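Local coordinates for protein homospermidine synthase (Legionella pneumophila subsp. pneumophila str. Philadelphia 1, PDB 2PH5) that probably catalyses formation of the polyamine homospermidine, working with an NAD molecule bound at its Rossmann-type domain, at residues A[165-168]-A[169-173]; A[192-195]-A[196-200]. All blocks are in the same frame, centred on the assembly; numbering follows the deposited sequence.

Contact 1: A[165-168]-A[169-173]; sequences HFIK and EALLN
I167 and L171 meet one turn apart on helix 158-176, a worked example of how the i to i+4 repeat of an alpha-helix sets both backbone and side-chain neighbours. Four successive bonds run from E169, A170, L171 and L172 back to H165, F166, I167 and K168; the tightest joins L171 N to I167 O at 2.8 Å. Beside that bond the branches touch lightly, I167 CG2 lying 4.3 Å from L171 CD2, while L171 CB rests 3.4 Å from I167 O. This apolar side faces the sheet, where V361 and L363 of strand 352-364 receive I167 and L171.

The opposite behaviour is seen in K168. With CG anti to the carbonyl carbon and the rest of the chain fully extended, it carries its amine away from the following turn to E419 O, which accepts a hydrogen bond, and to V421 O, which takes a weaker one. K168 is buried, and these two backbone carbonyls satisfy its amine. E169 takes the other course. The helix itself sets its CB 3.6 Å from H165 O; beyond that atom, CG stands anti to the backbone N (chi1 -175°) and the chain bends at chi2 (75°), which carries the carboxylate away from the preceding turn, the side chain packing against H423 and Y373. L172 instead lays its branch point over the preceding turn, and its CG comes within 3.4 Å of K168 O, the same carbonyl that accepts the bond from L172 N at 3.1 Å.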
loop_
_atom_site.group_PDB
_atom_site.type_symbol
_atom_site.label_atom_id
_atom_site.label_comp_id
_atom_site.label_asym_id
_atom_site.label_seq_id
_atom_site.Cartn_x
_atom_site.Cartn_y
_atom_site.Cartn_z
ATOM N N HIS A 165 29.310 0.183 -8.883
ATOM C CA HIS A 165 30.500 0.095 -8.052
ATOM C C HIS A 165 30.297 -0.806 -6.845
ATOM O O HIS A 165 31.260 -1.380 -6.337
ATOM C CB HIS A 165 30.941 1.483 -7.603
ATOM C CG HIS A 165 31.216 2.407 -8.742
ATOM N ND1 HIS A 165 30.634 3.652 -8.847
ATOM C CD2 HIS A 165 31.974 2.250 -9.850
ATOM C CE1 HIS A 165 31.020 4.220 -9.975
ATOM N NE2 HIS A 165 31.833 3.391 -10.603
ATOM N N PHE A 166 29.056 -0.936 -6.379
ATOM C CA PHE A 166 28.791 -1.804 -5.234
ATOM C C PHE A 166 28.898 -3.267 -5.659
ATOM O O PHE A 166 29.360 -4.111 -4.892
ATOM C CB PHE A 166 27.398 -1.544 -4.629
ATOM C CG PHE A 166 27.294 -0.276 -3.805
ATOM C CD1 PHE A 166 28.407 0.259 -3.156
ATOM C CD2 PHE A 166 26.054 0.352 -3.633
ATOM C CE1 PHE A 166 28.290 1.395 -2.347
ATOM C CE2 PHE A 166 25.921 1.492 -2.824
ATOM C CZ PHE A 166 27.040 2.013 -2.179
ATOM N N ILE A 167 28.480 -3.570 -6.882
ATOM C CA ILE A 167 28.551 -4.945 -7.349
ATOM C C ILE A 167 30.003 -5.419 -7.415
ATOM O O ILE A 167 30.323 -6.514 -6.955
ATOM C CB ILE A 167 27.857 -5.100 -8.721
ATOM C CG1 ILE A 167 26.338 -5.141 -8.509
ATOM C CG2 ILE A 167 28.347 -6.368 -9.429
ATOM C CD1 ILE A 167 25.515 -5.146 -9.786
ATOM N N LYS A 168 30.885 -4.587 -7.958
ATOM C CA LYS A 168 32.295 -4.950 -8.053
ATOM C C LYS A 168 32.893 -5.127 -6.661
ATOM O O LYS A 168 33.669 -6.048 -6.423
ATOM C CB LYS A 168 33.085 -3.869 -8.793
ATOM C CG LYS A 168 32.793 -3.754 -10.272
ATOM C CD LYS A 168 33.587 -2.607 -10.853
ATOM C CE LYS A 168 33.477 -2.529 -12.368
ATOM N NZ LYS A 168 34.424 -1.502 -12.890
ATOM N N GLU A 169 32.541 -4.235 -5.742
ATOM C CA GLU A 169 33.071 -4.320 -4.387
ATOM C C GLU A 169 32.648 -5.636 -3.747
ATOM O O GLU A 169 33.469 -6.343 -3.159
ATOM C CB GLU A 169 32.583 -3.137 -3.541
ATOM C CG GLU A 169 33.176 -3.080 -2.132
ATOM C CD GLU A 169 34.622 -2.606 -2.093
ATOM O OE1 GLU A 169 35.406 -2.993 -2.983
ATOM O OE2 GLU A 169 34.981 -1.854 -1.158
ATOM N N ALA A 170 31.369 -5.972 -3.885
ATOM C CA ALA A 170 30.837 -7.206 -3.315
ATOM C C ALA A 170 31.491 -8.425 -3.955
ATOM O O ALA A 170 31.824 -9.397 -3.274
ATOM C CB ALA A 170 29.320 -7.260 -3.502
ATOM N N LEU A 171 31.664 -8.370 -5.270
ATOM C CA LEU A 171 32.283 -9.463 -6.001
ATOM C C LEU A 171 33.658 -9.771 -5.411
ATOM O O LEU A 171 34.020 -10.934 -5.237
ATOM C CB LEU A 171 32.394 -9.097 -7.485
ATOM C CG LEU A 171 31.711 -10.030 -8.498
ATOM C CD1 LEU A 171 30.415 -10.542 -7.943
ATOM C CD2 LEU A 171 31.487 -9.298 -9.812
ATOM N N LEU A 172 34.419 -8.734 -5.079
ATOM C CA LEU A 172 35.740 -8.953 -4.506
ATOM C C LEU A 172 35.649 -9.435 -3.059
ATOM O O LEU A 172 36.380 -10.345 -2.667
ATOM C CB LEU A 172 36.584 -7.673 -4.582
ATOM C CG LEU A 172 36.878 -7.087 -5.964
ATOM C CD1 LEU A 172 37.674 -5.808 -5.802
ATOM C CD2 LEU A 172 37.634 -8.089 -6.832
ATOM N N ASN A 173 34.761 -8.836 -2.264
ATOM C CA ASN A 173 34.625 -9.258 -0.871
ATOM C C ASN A 173 34.250 -10.731 -0.772
ATOM O O ASN A 173 34.826 -11.471 0.019
ATOM C CB ASN A 173 33.582 -8.420 -0.127
ATOM C CG ASN A 173 34.039 -7.005 0.113
ATOM O OD1 ASN A 173 35.200 -6.671 -0.113
ATOM N ND2 ASN A 173 33.133 -6.164 0.589
#

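Contact 2: A[192-195]-A[196-200]; sequences ANLA and MTLGI
The carboxamide of N193 is the flat side chain here, and both of its neighbours across the contact lie on the same side of its plane: T197 CG2 is 4.3 Å from N193 OD1, and the terminal CE of the selenomethionine M196 approaches N193 ND2 at 4.5 Å. These are loose approaches on the exposed side of helix 188-197. The threonine methyl is pressed against carbonyl oxygens, CG2 lying between the backbone N and the carbonyl carbon; contacts this tight make the modelled rotamer doubtful.

On the buried side L194 and L198 cross obliquely. In L194 a chi1 of 169° directs CG, anti to the nitrogen, and chi2 then turns CD1 into the fork of L198, 3.6 Å from CD1 and 3.5 Å from CD2. L198 CB meanwhile sits 3.4 Å from L194 O, and the bond from L198 N to that oxygen is weak, as the helix is ending.

G199 then turns the chain with a positive phi of 79°. Its N bonds to M196 O at 2.9 Å, and I200 N reaches back to A195 O at 3.2 Å. I200 CG1 folds over the same last turn and lies against that accepting oxygen, A195 O, also at 3.2 Å; its contact with A195 CB is looser. The positive phi of G199 and the two backward bonds, from G199 N and I200 N, define a Schellman motif, the classic C-terminal stop of an alpha-helix, and the apolar contact between A195 and I200 is its usual companion.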
loop_
_atom_site.group_PDB
_atom_site.type_symbol
_atom_site.label_atom_id
_atom_site.label_comp_id
_atom_site.label_asym_id
_atom_site.label_seq_id
_atom_site.Cartn_x
_atom_site.Cartn_y
_atom_site.Cartn_z
ATOM N N ALA A 192 32.926 -10.617 -15.348
ATOM C CA ALA A 192 31.893 -11.609 -15.605
ATOM C C ALA A 192 32.399 -12.965 -15.133
ATOM O O ALA A 192 31.679 -13.713 -14.475
ATOM C CB ALA A 192 31.576 -11.655 -17.092
ATOM N N ASN A 193 33.651 -13.266 -15.465
ATOM C CA ASN A 193 34.271 -14.530 -15.093
ATOM C C ASN A 193 34.305 -14.726 -13.580
ATOM O O ASN A 193 34.039 -15.823 -13.090
ATOM C CB ASN A 193 35.676 -14.599 -15.688
ATOM C CG ASN A 193 36.517 -15.680 -15.062
ATOM O OD1 ASN A 193 37.208 -15.441 -14.065
ATOM N ND2 ASN A 193 36.457 -16.886 -15.627
ATOM N N LEU A 194 34.639 -13.665 -12.847
ATOM C CA LEU A 194 34.674 -13.715 -11.391
ATOM C C LEU A 194 33.270 -13.972 -10.863
ATOM O O LEU A 194 33.092 -14.686 -9.880
ATOM C CB LEU A 194 35.192 -12.397 -10.808
ATOM C CG LEU A 194 35.008 -12.251 -9.289
ATOM C CD1 LEU A 194 35.798 -13.321 -8.576
ATOM C CD2 LEU A 194 35.447 -10.875 -8.835
ATOM N N ALA A 195 32.267 -13.394 -11.517
ATOM C CA ALA A 195 30.891 -13.591 -11.071
ATOM C C ALA A 195 30.487 -15.049 -11.224
ATOM O O ALA A 195 29.872 -15.631 -10.332
ATOM C CB ALA A 195 29.940 -12.694 -11.862
HETATM N N MSE A 196 30.840 -15.636 -12.360
HETATM C CA MSE A 196 30.503 -17.023 -12.619
HETATM C C MSE A 196 31.276 -17.980 -11.713
HETATM O O MSE A 196 30.701 -18.910 -11.150
HETATM C CB MSE A 196 30.785 -17.363 -14.073
HETATM C CG MSE A 196 30.504 -18.811 -14.411
HETATM SE SE MSE A 196 31.338 -19.310 -16.078
HETATM C CE MSE A 196 33.075 -19.766 -15.343
ATOM N N THR A 197 32.577 -17.752 -11.568
ATOM C CA THR A 197 33.400 -18.611 -10.729
ATOM C C THR A 197 32.912 -18.585 -9.281
ATOM O O THR A 197 33.145 -19.530 -8.526
ATOM C CB THR A 197 34.913 -18.217 -10.826
ATOM O OG1 THR A 197 35.683 -18.993 -9.902
ATOM C CG2 THR A 197 35.115 -16.754 -10.537
ATOM N N LEU A 198 32.213 -17.515 -8.902
ATOM C CA LEU A 198 31.665 -17.390 -7.549
ATOM C C LEU A 198 30.248 -17.958 -7.394
ATOM O O LEU A 198 29.700 -17.960 -6.294
ATOM C CB LEU A 198 31.681 -15.927 -7.098
ATOM C CG LEU A 198 32.951 -15.458 -6.385
ATOM C CD1 LEU A 198 34.183 -16.099 -7.007
ATOM C CD2 LEU A 198 33.027 -13.951 -6.454
ATOM N N GLY A 199 29.651 -18.423 -8.490
ATOM C CA GLY A 199 28.319 -19.012 -8.414
ATOM C C GLY A 199 27.130 -18.070 -8.341
ATOM O O GLY A 199 26.024 -18.469 -7.969
ATOM N N ILE A 200 27.362 -16.815 -8.700
ATOM C CA ILE A 200 26.320 -15.813 -8.689
ATOM C C ILE A 200 25.280 -16.154 -9.733
ATOM O O ILE A 200 25.569 -16.164 -10.930
ATOM C CB ILE A 200 26.881 -14.435 -9.014
ATOM C CG1 ILE A 200 28.078 -14.139 -8.106
ATOM C CG2 ILE A 200 25.802 -13.382 -8.827
ATOM C CD1 ILE A 200 27.745 -14.153 -6.632
#

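How the contacts relate
Contacts 1 and 2 lie on consecutive helices, 158-176 and 188-197, whose leucines pack together; the centres of the contacts are 12 Å apart. L171 makes the nearest approaches between the contacts: its CB is 3.8 Å from L194 CD2, and its carbonyl O is 3.4 Å from L198 CD2. L172 also reaches L194, with CD2 of each 4.1 Å apart. The leucine pair of contact 2 is therefore packed both along its own helix and against contact 1. Only contact 1 approaches the cofactor: the side chain of F166 is about 10 Å from NAD and about 7 Å from that of A158, an NAD-binding residue. Contact 2 lies away from the annotated sites.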